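Local structure of serine proteinase inhibitor 1 (Myxoma virus, 6BJ5) at residues Ser109-Val112 with Lys113-Asn117; Ile49-Gly53 with Asn54-Glu58; Pro167-Gly171 with Asn172-Lys176; Leu229-Val232 with Arg233-Ile236; Ala134-Asp137 with Arg138-Met142. The protein inhibits serine proteases as a member of the serpin family and contributes to the virulence of myxoma virus. All blocks are in the same frame, centred on the assembly; numbering follows the deposited sequence.

Interaction 1: residues Ser109-Val112 with Lys113-Asn117; sequences SENV and KDVIN
Val112 and Ile116, one helical turn apart, lie side by side and point the same way, with Val112 CG2 4.0 Å from Ile116 CD1. Ile116 sets CG1 opposite its carbonyl carbon (chi1 -69°), a choice that carries the branch back past Val112 O, 3.3 Å from that CG1. Val112 instead tucks CG1 between its backbone N and carbonyl carbon (chi1 75°) and gives CG2 to the meeting. Both residues also touch Val105 of strand 103-105.

On the exposed flank Asn111 and Val115 run across each other at a slant, and Asn111 ND2 comes within 3.7 Å of Val115 CG2. Asn111 occupies the N-cap position, yet its side chain makes no capping bond; separately, its backbone carbonyl starts the helical bonding, Val115 N lying 2.6 Å from Asn111 O. Lys113 bends away from this turn to a salt bridge with Asp133. Its carbonyl oxygen has two donors, Asn117 N and the amide of Asn117, whose ND2 sits 3.0 Å from Lys113 O and 43° above the carbonyl plane. This is the opening turn of an alpha helix, at the position of helix F in the serpin fold, which lies across the large sheet.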
loop_
_atom_site.group_PDB
_atom_site.type_symbol
_atom_site.label_atom_id
_atom_site.label_comp_id
_atom_site.label_asym_id
_atom_site.label_seq_id
_atom_site.Cartn_x
_atom_site.Cartn_y
_atom_site.Cartn_z
ATOM N N SER A 109 -13.448 4.954 26.522
ATOM C CA SER A 109 -12.422 5.060 27.556
ATOM C C SER A 109 -11.103 5.612 27.020
ATOM O O SER A 109 -10.942 5.833 25.813
ATOM C CB SER A 109 -12.181 3.701 28.214
ATOM O OG SER A 109 -11.561 2.782 27.327
ATOM N N GLU A 110 -10.148 5.830 27.916
ATOM C CA GLU A 110 -8.910 6.499 27.554
ATOM C C GLU A 110 -7.808 5.544 27.130
ATOM O O GLU A 110 -7.001 5.897 26.264
ATOM C CB GLU A 110 -8.425 7.353 28.723
ATOM C CG GLU A 110 -9.506 8.247 29.296
ATOM C CD GLU A 110 -8.980 9.628 29.662
ATOM O OE1 GLU A 110 -9.788 10.574 29.769
ATOM O OE2 GLU A 110 -7.751 9.778 29.830
ATOM N N ASN A 111 -7.756 4.342 27.697
ATOM C CA ASN A 111 -6.743 3.372 27.314
ATOM C C ASN A 111 -7.182 2.472 26.155
ATOM O O ASN A 111 -6.517 1.465 25.887
ATOM C CB ASN A 111 -6.323 2.528 28.527
ATOM C CG ASN A 111 -7.509 1.928 29.276
ATOM O OD1 ASN A 111 -8.398 2.646 29.739
ATOM N ND2 ASN A 111 -7.518 0.605 29.403
ATOM N N VAL A 112 -8.268 2.816 25.451
ATOM C CA VAL A 112 -8.670 2.014 24.294
ATOM C C VAL A 112 -7.521 1.938 23.290
ATOM O O VAL A 112 -7.131 0.854 22.841
ATOM C CB VAL A 112 -9.979 2.555 23.672
ATOM C CG1 VAL A 112 -9.775 3.833 22.872
ATOM C CG2 VAL A 112 -10.629 1.506 22.793
ATOM N N LYS A 113 -6.905 3.082 23.001
ATOM C CA LYS A 113 -5.673 3.107 22.224
ATOM C C LYS A 113 -4.610 2.207 22.827
ATOM O O LYS A 113 -3.913 1.478 22.113
ATOM C CB LYS A 113 -5.162 4.531 22.165
ATOM C CG LYS A 113 -6.007 5.412 21.359
ATOM C CD LYS A 113 -5.270 5.755 20.181
ATOM C CE LYS A 113 -5.332 7.127 19.986
ATOM N NZ LYS A 113 -4.169 7.576 19.309
ATOM N N ASP A 114 -4.446 2.278 24.147
ATOM C CA ASP A 114 -3.440 1.452 24.800
ATOM C C ASP A 114 -3.768 -0.023 24.632
ATOM O O ASP A 114 -2.896 -0.815 24.266
ATOM C CB ASP A 114 -3.317 1.839 26.278
ATOM C CG ASP A 114 -2.920 3.299 26.465
ATOM O OD1 ASP A 114 -2.405 3.903 25.493
ATOM O OD2 ASP A 114 -3.122 3.839 27.578
ATOM N N VAL A 115 -5.034 -0.399 24.847
ATOM C CA VAL A 115 -5.448 -1.783 24.629
ATOM C C VAL A 115 -5.107 -2.223 23.217
ATOM O O VAL A 115 -4.604 -3.332 22.999
ATOM C CB VAL A 115 -6.955 -1.959 24.899
ATOM C CG1 VAL A 115 -7.323 -3.431 24.782
ATOM C CG2 VAL A 115 -7.354 -1.405 26.266
ATOM N N ILE A 116 -5.361 -1.358 22.234
ATOM C CA ILE A 116 -5.277 -1.803 20.849
ATOM C C ILE A 116 -3.830 -1.837 20.372
ATOM O O ILE A 116 -3.406 -2.793 19.710
ATOM C CB ILE A 116 -6.179 -0.930 19.956
ATOM C CG1 ILE A 116 -7.648 -1.218 20.288
ATOM C CG2 ILE A 116 -5.912 -1.219 18.482
ATOM C CD1 ILE A 116 -8.620 -0.187 19.769
ATOM N N ASN A 117 -3.038 -0.825 20.717
ATOM C CA ASN A 117 -1.609 -0.893 20.428
ATOM C C ASN A 117 -0.941 -2.018 21.214
ATOM O O ASN A 117 -0.160 -2.802 20.655
ATOM C CB ASN A 117 -0.964 0.456 20.718
ATOM C CG ASN A 117 -1.245 1.472 19.626
ATOM O OD1 ASN A 117 -0.659 1.413 18.547
ATOM N ND2 ASN A 117 -2.179 2.383 19.889
#

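Interaction 2: residues Ile49-Gly53 with Asn54-Glu58; sequences IAAGG and NTKRE
Gly53 O receives Arg57 N at 3.2 Å, the first firm bond of the turn that carries the chain from a glycine pair into helix 53-58. One residue earlier the grip is slacker, for Lys56 N reaches Gly52 O at 3.4 Å in a weak bond. Gly53 takes a positive phi of 67°, a value that favours glycine, and the backbone of Gly52 also bonds with Asp278.

The side chains find their partners both within the turn and beyond it. Asn54 OD1 accepts Arg57 NE at 3.0 Å, nearly in line with its C=O bond and in the guanidinium plane; Arg57 NH2 adds a weaker bond to the same oxygen. With two N-H groups on one acceptor, the guanidinium is held by its edge, and the other end of the amide is used too, as Asn54 ND2 donates to Asp270 OD2. Thr55 OG1 takes the backbone N of Asp278, while Glu58 OE1 accepts N-H groups from both Arg269 and Asp270. Within the helix, Glu58 N closes on Asn54 O at 3.0 Å.

Apolar packing is slight: Ala51 CB lies 3.6 Å from Lys56 CB, and the extended lysine chain then passes Ala51 O, which is 3.4 Å from Lys56 CD. Such a glycine-led helix start, reached from helix 37-49 by a short loop, matches the passage from helix B to helix C in serpins.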
loop_
_atom_site.group_PDB
_atom_site.type_symbol
_atom_site.label_atom_id
_atom_site.label_comp_id
_atom_site.label_asym_id
_atom_site.label_seq_id
_atom_site.Cartn_x
_atom_site.Cartn_y
_atom_site.Cartn_z
ATOM N N ILE A 49 -17.007 -9.828 4.921
ATOM C CA ILE A 49 -17.605 -10.892 5.710
ATOM C C ILE A 49 -18.722 -10.350 6.586
ATOM O O ILE A 49 -19.609 -11.097 6.990
ATOM C CB ILE A 49 -16.505 -11.567 6.563
ATOM C CG1 ILE A 49 -15.414 -12.152 5.664
ATOM C CG2 ILE A 49 -17.075 -12.651 7.457
ATOM C CD1 ILE A 49 -15.923 -13.224 4.740
ATOM N N ALA A 50 -18.728 -9.051 6.850
ATOM C CA ALA A 50 -19.777 -8.438 7.646
ATOM C C ALA A 50 -20.924 -7.872 6.815
ATOM O O ALA A 50 -21.988 -7.574 7.375
ATOM C CB ALA A 50 -19.182 -7.317 8.511
ATOM N N ALA A 51 -20.738 -7.691 5.510
ATOM C CA ALA A 51 -21.719 -6.986 4.696
ATOM C C ALA A 51 -22.734 -7.946 4.068
ATOM O O ALA A 51 -22.534 -9.163 3.996
ATOM C CB ALA A 51 -21.023 -6.178 3.597
ATOM N N GLY A 52 -23.857 -7.383 3.636
ATOM C CA GLY A 52 -24.829 -8.149 2.884
ATOM C C GLY A 52 -25.457 -7.293 1.804
ATOM O O GLY A 52 -25.319 -6.062 1.793
ATOM N N GLY A 53 -26.125 -7.973 0.865
ATOM C CA GLY A 53 -26.917 -7.246 -0.114
ATOM C C GLY A 53 -26.082 -6.399 -1.058
ATOM O O GLY A 53 -25.066 -6.843 -1.610
ATOM N N ASN A 54 -26.551 -5.165 -1.282
ATOM C CA ASN A 54 -25.834 -4.268 -2.176
ATOM C C ASN A 54 -24.512 -3.797 -1.577
ATOM O O ASN A 54 -23.538 -3.583 -2.311
ATOM C CB ASN A 54 -26.680 -3.052 -2.528
ATOM C CG ASN A 54 -26.182 -2.363 -3.787
ATOM O OD1 ASN A 54 -25.803 -3.025 -4.780
ATOM N ND2 ASN A 54 -26.098 -1.041 -3.734
ATOM N N THR A 55 -24.474 -3.548 -0.267
ATOM C CA THR A 55 -23.240 -3.064 0.344
ATOM C C THR A 55 -22.097 -4.035 0.073
ATOM O O THR A 55 -21.002 -3.632 -0.341
ATOM C CB THR A 55 -23.456 -2.821 1.838
ATOM O OG1 THR A 55 -24.472 -1.826 1.996
ATOM C CG2 THR A 55 -22.187 -2.310 2.510
ATOM N N LYS A 56 -22.360 -5.331 0.241
ATOM C CA LYS A 56 -21.349 -6.346 -0.009
ATOM C C LYS A 56 -20.968 -6.391 -1.487
ATOM O O LYS A 56 -19.783 -6.472 -1.844
ATOM C CB LYS A 56 -21.902 -7.699 0.462
ATOM C CG LYS A 56 -20.977 -8.907 0.270
ATOM C CD LYS A 56 -21.619 -10.150 0.875
ATOM C CE LYS A 56 -20.963 -11.435 0.395
ATOM N NZ LYS A 56 -21.423 -12.634 1.171
ATOM N N ARG A 57 -21.967 -6.352 -2.367
ATOM C CA ARG A 57 -21.691 -6.421 -3.792
ATOM C C ARG A 57 -20.744 -5.310 -4.222
ATOM O O ARG A 57 -19.859 -5.540 -5.051
ATOM C CB ARG A 57 -22.990 -6.348 -4.587
ATOM C CG ARG A 57 -22.796 -6.478 -6.078
ATOM C CD ARG A 57 -24.028 -6.019 -6.823
ATOM N NE ARG A 57 -24.236 -4.576 -6.740
ATOM C CZ ARG A 57 -23.708 -3.708 -7.600
ATOM N NH1 ARG A 57 -22.930 -4.159 -8.595
ATOM N NH2 ARG A 57 -23.946 -2.399 -7.467
ATOM N N GLU A 58 -20.919 -4.096 -3.676
ATOM C CA GLU A 58 -20.061 -2.980 -4.065
ATOM C C GLU A 58 -18.650 -3.126 -3.521
ATOM O O GLU A 58 -17.729 -2.495 -4.049
ATOM C CB GLU A 58 -20.611 -1.635 -3.579
ATOM C CG GLU A 58 -22.059 -1.279 -3.886
ATOM C CD GLU A 58 -22.413 0.158 -3.434
ATOM O OE1 GLU A 58 -21.942 0.615 -2.371
ATOM O OE2 GLU A 58 -23.176 0.845 -4.143
#

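Interaction 3: residues Pro167-Gly171 with Asn172-Lys176; sequences PFYSG and NVTYK
Tyr169 and Thr174 pack side by side across a beta hairpin, strands 164-170 and 173-185, closed by a type II' turn from Ser170 to Val173. In the serpin fold this hairpin corresponds to strands 4 and 3 of sheet C. The tight part lies on its paired strands. With its CG anti to the carbonyl carbon (chi1 -54°), Tyr169 offers a ring edge to the threonine: Thr174 OG1 stands 3.4 Å from Tyr169 CD1, near the ring plane, and Thr174 CG2 is 3.7 Å from Tyr169 CE1. Pro167 continues the same face, its CB 3.9 Å from Thr174 CG2.

The other face carries Phe168, Ser170, Val173 and Tyr175. Phe168 and Tyr175 form a hydrogen-bonded pair, each N donating to the other's O, and the tyrosine ring reaches diagonally across toward the turn, its edge passing Phe168 O, until Tyr175 CE2 lies 3.8 Å from Ser170 CB. Thr174, Tyr175 and Lys176 also pair with a strand of the second chain, so the sheet continues beyond the hairpin, while Phe168 and Tyr169 touch Lys14 and Asn13 of that chain.

The turn is the loose side. Gly171 and Asn172 are both exposed, and Asn172 is poorly ordered. Gly171 has the positive phi (65°) that suits glycine at the second position of a type II' turn. Closure is uneven here: Ser170 N donates to Val173 O at 2.9 Å, though with a bent N-H, whereas the return bond from Val173 N to Ser170 O is weak, at 3.1 Å.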
loop_
_atom_site.group_PDB
_atom_site.type_symbol
_atom_site.label_atom_id
_atom_site.label_comp_id
_atom_site.label_asym_id
_atom_site.label_seq_id
_atom_site.Cartn_x
_atom_site.Cartn_y
_atom_site.Cartn_z
ATOM N N PRO A 167 21.858 15.499 -8.783
ATOM C CA PRO A 167 20.614 16.278 -8.976
ATOM C C PRO A 167 19.407 15.411 -9.358
ATOM O O PRO A 167 19.531 14.342 -9.969
ATOM C CB PRO A 167 20.989 17.246 -10.117
ATOM C CG PRO A 167 22.086 16.572 -10.856
ATOM C CD PRO A 167 22.871 15.796 -9.810
ATOM N N PHE A 168 18.219 15.916 -8.998
ATOM C CA PHE A 168 16.924 15.301 -9.295
ATOM C C PHE A 168 16.023 16.394 -9.848
ATOM O O PHE A 168 15.730 17.366 -9.141
ATOM C CB PHE A 168 16.309 14.694 -8.023
ATOM C CG PHE A 168 15.088 13.838 -8.256
ATOM C CD1 PHE A 168 15.208 12.459 -8.378
ATOM C CD2 PHE A 168 13.811 14.403 -8.283
ATOM C CE1 PHE A 168 14.083 11.654 -8.564
ATOM C CE2 PHE A 168 12.684 13.616 -8.480
ATOM C CZ PHE A 168 12.819 12.232 -8.618
ATOM N N TYR A 169 15.542 16.223 -11.079
ATOM C CA TYR A 169 14.856 17.296 -11.799
ATOM C C TYR A 169 13.337 17.094 -11.743
ATOM O O TYR A 169 12.786 16.196 -12.393
ATOM C CB TYR A 169 15.357 17.385 -13.241
ATOM C CG TYR A 169 16.865 17.513 -13.346
ATOM C CD1 TYR A 169 17.519 18.697 -12.991
ATOM C CD2 TYR A 169 17.635 16.452 -13.812
ATOM C CE1 TYR A 169 18.905 18.805 -13.074
ATOM C CE2 TYR A 169 19.013 16.550 -13.897
ATOM C CZ TYR A 169 19.644 17.725 -13.531
ATOM O OH TYR A 169 21.015 17.806 -13.633
ATOM N N SER A 170 12.667 17.919 -10.941
ATOM C CA SER A 170 11.210 17.932 -10.795
ATOM C C SER A 170 10.645 19.193 -11.462
ATOM O O SER A 170 10.487 20.239 -10.825
ATOM C CB SER A 170 10.837 17.863 -9.318
ATOM O OG SER A 170 9.497 18.256 -9.106
ATOM N N GLY A 171 10.278 19.069 -12.731
ATOM C CA GLY A 171 9.816 20.230 -13.476
ATOM C C GLY A 171 10.976 21.197 -13.608
ATOM O O GLY A 171 11.985 20.893 -14.263
ATOM N N ASN A 172 10.861 22.375 -12.992
ATOM C CA ASN A 172 11.964 23.327 -13.017
ATOM C C ASN A 172 12.731 23.375 -11.706
ATOM O O ASN A 172 13.846 23.911 -11.685
ATOM C CB ASN A 172 11.499 24.747 -13.404
ATOM C CG ASN A 172 10.120 25.108 -12.869
ATOM O OD1 ASN A 172 9.924 25.254 -11.661
ATOM N ND2 ASN A 172 9.167 25.313 -13.780
ATOM N N VAL A 173 12.168 22.833 -10.618
ATOM C CA VAL A 173 12.897 22.724 -9.357
ATOM C C VAL A 173 13.885 21.569 -9.448
ATOM O O VAL A 173 13.619 20.541 -10.080
ATOM C CB VAL A 173 11.908 22.544 -8.191
ATOM C CG1 VAL A 173 12.634 22.441 -6.838
ATOM C CG2 VAL A 173 10.899 23.688 -8.201
ATOM N N THR A 174 15.047 21.735 -8.810
ATOM C CA THR A 174 16.075 20.705 -8.778
ATOM C C THR A 174 16.460 20.413 -7.337
ATOM O O THR A 174 16.488 21.317 -6.494
ATOM C CB THR A 174 17.287 21.126 -9.620
ATOM O OG1 THR A 174 16.846 21.354 -10.967
ATOM C CG2 THR A 174 18.351 20.015 -9.663
ATOM N N TYR A 175 16.706 19.137 -7.039
ATOM C CA TYR A 175 16.984 18.725 -5.672
ATOM C C TYR A 175 18.301 17.983 -5.648
ATOM O O TYR A 175 18.787 17.513 -6.677
ATOM C CB TYR A 175 15.884 17.811 -5.092
ATOM C CG TYR A 175 14.525 18.456 -5.051
ATOM C CD1 TYR A 175 14.039 19.045 -3.884
ATOM C CD2 TYR A 175 13.719 18.475 -6.180
ATOM C CE1 TYR A 175 12.784 19.634 -3.858
ATOM C CE2 TYR A 175 12.463 19.065 -6.159
ATOM C CZ TYR A 175 12.003 19.639 -5.004
ATOM O OH TYR A 175 10.751 20.211 -5.000
ATOM N N LYS A 176 18.854 17.846 -4.454
ATOM C CA LYS A 176 20.078 17.089 -4.265
ATOM C C LYS A 176 19.672 15.843 -3.512
ATOM O O LYS A 176 19.185 15.927 -2.376
ATOM C CB LYS A 176 21.126 17.863 -3.470
ATOM C CG LYS A 176 22.327 17.025 -3.149
ATOM C CD LYS A 176 23.337 17.768 -2.312
ATOM C CE LYS A 176 22.906 17.753 -0.868
ATOM N NZ LYS A 176 23.945 18.336 0.020
#

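Interaction 4: residues Leu229-Val232 with Arg233-Ile236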
loop_
_atom_site.group_PDB
_atom_site.type_symbol
_atom_site.label_atom_id
_atom_site.label_comp_id
_atom_site.label_asym_id
_atom_site.label_seq_id
_atom_site.Cartn_x
_atom_site.Cartn_y
_atom_site.Cartn_z
ATOM N N LEU A 229 -3.701 -3.961 -13.621
ATOM C CA LEU A 229 -3.034 -5.246 -13.518
ATOM C C LEU A 229 -2.683 -5.803 -14.889
ATOM O O LEU A 229 -1.700 -6.545 -15.018
ATOM C CB LEU A 229 -3.899 -6.220 -12.734
ATOM C CG LEU A 229 -3.549 -6.153 -11.241
ATOM C CD1 LEU A 229 -4.448 -7.079 -10.462
ATOM C CD2 LEU A 229 -2.075 -6.460 -10.947
ATOM N N SER A 230 -3.475 -5.475 -15.920
ATOM C CA SER A 230 -3.094 -5.863 -17.276
ATOM C C SER A 230 -1.764 -5.221 -17.650
ATOM O O SER A 230 -0.816 -5.901 -18.066
ATOM C CB SER A 230 -4.188 -5.462 -18.276
ATOM O OG SER A 230 -4.036 -4.122 -18.730
ATOM N N LEU A 231 -1.655 -3.914 -17.427
ATOM C CA LEU A 231 -0.422 -3.223 -17.752
ATOM C C LEU A 231 0.757 -3.825 -17.009
ATOM O O LEU A 231 1.836 -3.991 -17.587
ATOM C CB LEU A 231 -0.566 -1.738 -17.443
ATOM C CG LEU A 231 0.670 -0.948 -17.835
ATOM C CD1 LEU A 231 0.931 -1.146 -19.321
ATOM C CD2 LEU A 231 0.444 0.522 -17.521
ATOM N N VAL A 232 0.560 -4.193 -15.742
ATOM C CA VAL A 232 1.650 -4.769 -14.955
ATOM C C VAL A 232 2.071 -6.122 -15.512
ATOM O O VAL A 232 3.266 -6.411 -15.633
ATOM C CB VAL A 232 1.262 -4.866 -13.470
ATOM C CG1 VAL A 232 2.316 -5.645 -12.720
ATOM C CG2 VAL A 232 1.110 -3.471 -12.881
ATOM N N ARG A 233 1.107 -6.989 -15.830
ATOM C CA ARG A 233 1.484 -8.289 -16.382
ATOM C C ARG A 233 2.128 -8.121 -17.754
ATOM O O ARG A 233 3.057 -8.859 -18.106
ATOM C CB ARG A 233 0.271 -9.214 -16.454
ATOM C CG ARG A 233 -0.328 -9.635 -15.094
ATOM C CD ARG A 233 -1.404 -10.685 -15.325
ATOM N NE ARG A 233 -2.309 -10.183 -16.355
ATOM C CZ ARG A 233 -3.477 -9.594 -16.123
ATOM N NH1 ARG A 233 -3.914 -9.442 -14.877
ATOM N NH2 ARG A 233 -4.205 -9.152 -17.148
ATOM N N PHE A 234 1.651 -7.141 -18.530
ATOM C CA PHE A 234 2.292 -6.776 -19.792
ATOM C C PHE A 234 3.758 -6.436 -19.571
ATOM O O PHE A 234 4.643 -6.997 -20.232
ATOM C CB PHE A 234 1.547 -5.587 -20.395
ATOM C CG PHE A 234 2.156 -5.031 -21.655
ATOM C CD1 PHE A 234 1.816 -3.754 -22.076
ATOM C CD2 PHE A 234 3.033 -5.768 -22.434
ATOM C CE1 PHE A 234 2.348 -3.216 -23.229
ATOM C CE2 PHE A 234 3.570 -5.226 -23.579
ATOM C CZ PHE A 234 3.223 -3.955 -23.978
ATOM N N TRP A 235 4.029 -5.530 -18.623
ATOM C CA TRP A 235 5.402 -5.230 -18.237
ATOM C C TRP A 235 6.175 -6.502 -17.949
ATOM O O TRP A 235 7.283 -6.685 -18.453
ATOM C CB TRP A 235 5.433 -4.314 -17.010
ATOM C CG TRP A 235 4.972 -2.924 -17.261
ATOM C CD1 TRP A 235 4.859 -2.302 -18.472
ATOM C CD2 TRP A 235 4.531 -1.981 -16.277
ATOM N NE1 TRP A 235 4.391 -1.028 -18.300
ATOM C CE2 TRP A 235 4.177 -0.802 -16.964
ATOM C CE3 TRP A 235 4.411 -2.014 -14.881
ATOM C CZ2 TRP A 235 3.710 0.348 -16.300
ATOM C CZ3 TRP A 235 3.929 -0.867 -14.215
ATOM C CH2 TRP A 235 3.585 0.292 -14.929
ATOM N N ILE A 236 5.604 -7.403 -17.142
ATOM C CA ILE A 236 6.389 -8.567 -16.743
ATOM C C ILE A 236 6.680 -9.466 -17.937
ATOM O O ILE A 236 7.751 -10.087 -18.006
ATOM C CB ILE A 236 5.692 -9.323 -15.603
ATOM C CG1 ILE A 236 5.725 -8.460 -14.336
ATOM C CG2 ILE A 236 6.373 -10.688 -15.379
ATOM C CD1 ILE A 236 4.896 -8.974 -13.194
#
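Leu231 and Trp235 form the apolar centre of this contact, within helix 229-238, which corresponds to helix H of the serpin fold. They are four residues apart, and their side chains slant over one another, with Leu231 CD2 3.5 Å from Trp235 CZ2. The indole also covers the leucine's own backbone: Leu231 O sits 3.3 Å above the ring plane, offset toward the rim. Trp235 reaches that oxygen because its CG is turned away from its carbonyl carbon (chi1 -70°) and so leans back along the helix. Outside the turn, Trp235 NE1 bonds to Tyr198 OH, and the ring also meets Phe191.

Moving outward, Leu231 CD1 lies 3.9 Å from Phe234 CD1 on one flank. On another, Val232 divides its branches between two partners: Val232 CG2 is 4.1 Å from Trp235 CZ3, and Val232 CG1 is 4.2 Å from Ile236 CD1. Trp235 and Ile236 also pack on Leu19 and Tyr21 of the second chain.

Four successive i to i+4 backbone bonds run from Arg233 N on Leu229 O to Ile236 N on Val232 O. At the polar edge Ser230 OG bonds to Asp228 OD1, an oxygen that Leu231 N uses as well. Arg233 bends at chi3 (-50°) and folds its guanidinium back over the start of the helix. One face of that group looks onto Leu229 O, and Arg233 NH2 comes to rest 3.5 Å from Ser230 CA.

Interaction 5: residues Ala134-Asp137 with Arg138-Met142; sequences ASLD and RDTKM
Leu136 lays its CD2 against the methyl of Thr140, 3.6 Å from Thr140 CG2, the two side chains crossing at about a right angle. Both also touch Phe107, so this methyl contact forms part of a small apolar patch. Thr140 uses its two branches differently. While CG2 meets the leucine, OG1 is set opposite the carbonyl carbon (chi1 -78°) and accepts the backbone N-H of Asp137, with Asp137 N 3.2 Å from Thr140 OG1. That bond draws the chain back on itself.

Residues 134 to 142 make up the end of the connection between helix F and the third strand of the large serpin sheet, strand 142-153. Within it Asp137 makes what looks like an Asx turn: its OD2 takes the N-H of Asp139, two residues on. The modelled separation of Asp139 N from Asp137 OD2, 2.5 Å, is short and its exact value doubtful. The donor stands well above the carboxylate plane, 56° out of it, instead of at the edge. Asp137 CG points away from its own backbone N (chi1 160°), which puts the carboxylate over the following peptides. It also lies near a like charge, Asp139 OD2 being 4.1 Å from Asp137 OD2, and such proximity would probably make both groups somewhat harder to ionise.

Further along, the backbone of Lys141 bonds with that of Asp81. Toward the surroundings, Arg138 NE bonds weakly to Asn108 OD1, and Ser135 OG weakly to Thr315 O.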
loop_
_atom_site.group_PDB
_atom_site.type_symbol
_atom_site.label_atom_id
_atom_site.label_comp_id
_atom_site.label_asym_id
_atom_site.label_seq_id
_atom_site.Cartn_x
_atom_site.Cartn_y
_atom_site.Cartn_z
ATOM N N ALA A 134 -5.783 9.729 14.399
ATOM C CA ALA A 134 -6.531 10.251 13.268
ATOM C C ALA A 134 -7.866 9.533 13.072
ATOM O O ALA A 134 -8.832 10.141 12.598
ATOM C CB ALA A 134 -5.680 10.160 12.003
ATOM N N SER A 135 -7.953 8.252 13.449
ATOM C CA SER A 135 -9.073 7.413 13.047
ATOM C C SER A 135 -10.026 6.998 14.165
ATOM O O SER A 135 -11.115 6.502 13.860
ATOM C CB SER A 135 -8.505 6.138 12.394
ATOM O OG SER A 135 -9.430 5.493 11.547
ATOM N N LEU A 136 -9.710 7.252 15.431
ATOM C CA LEU A 136 -10.604 6.884 16.528
ATOM C C LEU A 136 -11.337 8.109 17.038
ATOM O O LEU A 136 -10.727 9.030 17.588
ATOM C CB LEU A 136 -9.890 6.170 17.665
ATOM C CG LEU A 136 -9.506 4.777 17.179
ATOM C CD1 LEU A 136 -8.670 4.031 18.207
ATOM C CD2 LEU A 136 -10.733 3.992 16.754
ATOM N N ASP A 137 -12.612 8.154 16.738
ATOM C CA ASP A 137 -13.567 9.109 17.264
ATOM C C ASP A 137 -14.067 8.559 18.615
ATOM O O ASP A 137 -13.551 7.561 19.120
ATOM C CB ASP A 137 -14.603 9.316 16.150
ATOM C CG ASP A 137 -15.891 9.877 16.622
ATOM O OD1 ASP A 137 -15.970 11.103 16.823
ATOM O OD2 ASP A 137 -16.841 9.086 16.757
ATOM N N ARG A 138 -15.060 9.186 19.237
ATOM C CA ARG A 138 -15.678 8.622 20.433
ATOM C C ARG A 138 -16.988 7.896 20.157
ATOM O O ARG A 138 -17.468 7.161 21.011
ATOM C CB ARG A 138 -15.920 9.722 21.472
ATOM C CG ARG A 138 -14.959 9.676 22.645
ATOM C CD ARG A 138 -15.268 10.750 23.673
ATOM N NE ARG A 138 -14.881 10.334 25.017
ATOM C CZ ARG A 138 -13.652 10.453 25.498
ATOM N NH1 ARG A 138 -13.373 10.045 26.729
ATOM N NH2 ARG A 138 -12.701 10.977 24.738
ATOM N N ASP A 139 -17.489 8.023 18.939
ATOM C CA ASP A 139 -18.681 7.308 18.528
ATOM C C ASP A 139 -18.258 6.116 17.659
ATOM O O ASP A 139 -19.097 5.503 16.999
ATOM C CB ASP A 139 -19.620 8.228 17.747
ATOM C CG ASP A 139 -20.074 9.424 18.561
ATOM O OD1 ASP A 139 -20.844 10.250 18.028
ATOM O OD2 ASP A 139 -19.661 9.537 19.734
ATOM N N THR A 140 -16.960 5.799 17.639
ATOM C CA THR A 140 -16.477 4.734 16.792
ATOM C C THR A 140 -16.939 3.396 17.382
ATOM O O THR A 140 -16.772 3.155 18.569
ATOM C CB THR A 140 -14.950 4.842 16.655
ATOM O OG1 THR A 140 -14.605 5.889 15.713
ATOM C CG2 THR A 140 -14.293 3.479 16.417
ATOM N N LYS A 141 -17.739 2.617 16.629
ATOM C CA LYS A 141 -18.183 1.318 17.148
ATOM C C LYS A 141 -17.462 0.113 16.572
ATOM O O LYS A 141 -17.590 -0.958 17.160
ATOM C CB LYS A 141 -19.719 1.063 17.002
ATOM C CG LYS A 141 -20.702 2.138 17.524
ATOM C CD LYS A 141 -20.366 2.409 19.025
ATOM C CE LYS A 141 -19.623 3.798 19.191
ATOM N NZ LYS A 141 -18.695 4.069 20.379
ATOM N N MET A 142 -16.615 0.269 15.559
ATOM C CA MET A 142 -15.849 -0.857 15.044
ATOM C C MET A 142 -14.514 -0.346 14.508
ATOM O O MET A 142 -14.437 0.792 14.043
ATOM C CB MET A 142 -16.625 -1.549 13.931
ATOM C CG MET A 142 -16.383 -0.887 12.555
ATOM S SD MET A 142 -17.468 -1.550 11.316
ATOM C CE MET A 142 -17.482 -3.235 11.898
#

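In the fold
Followed from the N terminus, the contacts come in the order interaction 2, 1, 5, 3 and 4. Each joins consecutive residues and closes just a local turn, so all stand in series and none nests within or crosses another. Interaction 2 opens the helix after helix 37-49. Interactions 1 and 5 belong to the beginning of helix 112-120 and to the connection that leads from it into strand 142-153; they meet where Lys113 CD lies 4.3 Å from Leu136 CD1. Interactions 3 and 4 lie in a hairpin and a helix that both touch the second chain. Interactions 1 and 4 are on opposite sides of the chain's centre, their centres about 43 Å apart.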